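Local coordinates for protein epimerase (Methylomonas sp. DH-1, PDB 7CJ7) that catalyses the manganese-dependent epimerization of ketoses at C3, acting best on L-ribulose and also interconverting D-allulose and D-fructose, at residues A[246-251]-A[261-266]. Numbering follows the deposited sequence.
Sequences ESFSSE and LCVWRN. With MN (manganese (II) ion), chain D; SOL (L-sorbose), chain C.
In the loops that follow the eighth strand of the TIM barrel, at the sugar-binding mouth, Leu261 lies against the ring of Phe248. Its CD1 methyl sits over one face, displaced toward the rim, 3.8 Å from the ring centroid and 19° off the normal, a CH-pi contact. The other branch, CD2, turns to the substrate and comes within 3.5 Å of O1 of L-sorbose, so that one leucine both lines the L-sorbose pocket and packs on Phe248. CG of Phe248 is anti to its own carbonyl carbon (chi1 -58°), which sets the ring against the Leu261 methyl; the same ring also packs edge-to-face with His12. Farther out, Val263, at the centre of an inverse gamma turn, sets both methyls against Phe248 to Ser250: CG2 reaches CB of Phe248 at 3.6 Å, and CG1 lies against the backbone between Phe248 and Ser250. The short helix 257-260, within the connection between the two segments, ends in a Schellman motif at Cys262. Beyond Val263 the backbones are joined directly, Ser250 N donating to Arg265 O at 3.0 Å from above the carbonyl plane, with the N-H at 160°. Ser249 OG closes an ST turn by accepting from Glu251 N at 3.2 Å, and it is also hydrogen-bonded to Leu267 and Trp268. At the inner end of 246-251, Glu246, a proton donor/acceptor by similarity, binds manganese through OE2 at 2.1 Å, beside Glu152, Asp185 and His211. Its OE1 approaches O3 of the sugar to 2.8 Å, while Arg265, at the other end of the contact, forms a salt bridge with Glu192 of the second subunit.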
# COMPACT_ATOMS: atom_id res chain seq x y z
N GLU A 246 -4.08 13.58 -8.71
CA GLU A 246 -4.77 13.02 -7.54
C GLU A 246 -3.86 13.14 -6.32
O GLU A 246 -2.67 12.77 -6.41
CB GLU A 246 -5.18 11.58 -7.81
CG GLU A 246 -6.00 10.97 -6.70
CD GLU A 246 -6.72 9.71 -7.13
OE1 GLU A 246 -7.97 9.67 -7.06
OE2 GLU A 246 -6.03 8.78 -7.54
N SER A 247 -4.40 13.63 -5.22
CA SER A 247 -3.61 13.89 -3.99
C SER A 247 -4.54 13.91 -2.78
O SER A 247 -5.64 14.47 -2.88
CB SER A 247 -2.84 15.18 -4.11
OG SER A 247 -2.00 15.38 -2.99
N PHE A 248 -4.10 13.33 -1.67
CA PHE A 248 -4.90 13.29 -0.43
C PHE A 248 -4.05 13.76 0.74
O PHE A 248 -2.88 13.33 0.88
CB PHE A 248 -5.47 11.89 -0.21
CG PHE A 248 -6.32 11.38 -1.34
CD1 PHE A 248 -7.65 11.73 -1.44
CD2 PHE A 248 -5.78 10.55 -2.31
CE1 PHE A 248 -8.43 11.27 -2.50
CE2 PHE A 248 -6.56 10.10 -3.36
CZ PHE A 248 -7.88 10.46 -3.45
N SER A 249 -4.65 14.63 1.55
CA SER A 249 -4.06 15.14 2.81
C SER A 249 -5.15 15.11 3.88
O SER A 249 -6.32 15.30 3.52
CB SER A 249 -3.50 16.52 2.62
OG SER A 249 -3.00 17.02 3.86
N SER A 250 -4.77 14.93 5.15
CA SER A 250 -5.71 15.04 6.30
C SER A 250 -6.30 16.46 6.33
O SER A 250 -7.32 16.65 7.01
CB SER A 250 -5.03 14.66 7.60
OG SER A 250 -3.89 15.46 7.83
N GLU A 251 -5.70 17.40 5.60
CA GLU A 251 -6.19 18.80 5.46
C GLU A 251 -7.64 18.80 4.93
O GLU A 251 -8.45 19.62 5.41
CB GLU A 251 -5.29 19.59 4.50
CG GLU A 251 -5.68 21.06 4.38
CD GLU A 251 -5.42 21.88 5.62
OE1 GLU A 251 -5.96 23.00 5.73
OE2 GLU A 251 -4.67 21.39 6.49
N LEU A 261 -8.88 5.12 2.28
CA LEU A 261 -7.55 5.32 1.64
C LEU A 261 -6.47 5.52 2.70
O LEU A 261 -5.29 5.73 2.32
CB LEU A 261 -7.61 6.51 0.68
CG LEU A 261 -8.57 6.36 -0.49
CD1 LEU A 261 -8.41 7.52 -1.47
CD2 LEU A 261 -8.36 5.03 -1.19
N CYS A 262 -6.82 5.45 3.99
CA CYS A 262 -5.86 5.49 5.12
C CYS A 262 -5.01 6.76 5.03
O CYS A 262 -3.77 6.68 5.18
CB CYS A 262 -4.99 4.24 5.14
SG CYS A 262 -5.93 2.71 5.37
N VAL A 263 -5.65 7.92 4.83
CA VAL A 263 -4.94 9.23 4.70
C VAL A 263 -4.72 9.80 6.11
O VAL A 263 -5.49 10.66 6.54
CB VAL A 263 -5.70 10.20 3.78
CG1 VAL A 263 -4.94 11.51 3.59
CG2 VAL A 263 -6.00 9.56 2.44
N TRP A 264 -3.67 9.33 6.78
CA TRP A 264 -3.40 9.65 8.21
C TRP A 264 -2.59 10.95 8.32
O TRP A 264 -2.58 11.52 9.41
CB TRP A 264 -2.64 8.51 8.87
CG TRP A 264 -3.23 7.14 8.69
CD1 TRP A 264 -2.52 5.99 8.51
CD2 TRP A 264 -4.62 6.76 8.71
NE1 TRP A 264 -3.37 4.92 8.41
CE2 TRP A 264 -4.66 5.36 8.54
CE3 TRP A 264 -5.83 7.45 8.84
CZ2 TRP A 264 -5.85 4.64 8.50
CZ3 TRP A 264 -7.01 6.74 8.81
CH2 TRP A 264 -7.02 5.35 8.64
N ARG A 265 -1.89 11.36 7.26
CA ARG A 265 -0.89 12.45 7.36
C ARG A 265 -1.36 13.70 6.62
O ARG A 265 -2.11 13.59 5.64
CB ARG A 265 0.47 12.01 6.81
CG ARG A 265 1.05 10.81 7.54
CD ARG A 265 2.53 10.68 7.23
NE ARG A 265 2.75 10.04 5.94
CZ ARG A 265 3.74 10.34 5.10
NH1 ARG A 265 4.57 11.34 5.37
NH2 ARG A 265 3.87 9.65 3.98
N ASN A 266 -0.88 14.84 7.11
CA ASN A 266 -0.99 16.15 6.42
C ASN A 266 0.22 16.30 5.49
O ASN A 266 1.31 16.56 6.01
CB ASN A 266 -1.08 17.29 7.44
CG ASN A 266 -1.25 18.64 6.76
OD1 ASN A 266 -2.20 19.37 7.03
ND2 ASN A 266 -0.35 18.94 5.85
MN MN D . -6.48 7.03 -8.65
C1 SOL C . -8.00 5.23 -5.00
O1 SOL C . -6.79 4.89 -4.36
C2 SOL C . -7.77 6.01 -6.25
O2 SOL C . -6.69 5.95 -6.82
C3 SOL C . -8.88 6.91 -6.77
O3 SOL C . -8.70 7.21 -8.13
C4 SOL C . -10.25 6.28 -6.55
O4 SOL C . -10.33 5.05 -7.27
C5 SOL C . -11.42 7.17 -6.99
O5 SOL C . -12.63 6.43 -6.91
C6 SOL C . -11.56 8.43 -6.16
O6 SOL C . -12.63 9.23 -6.65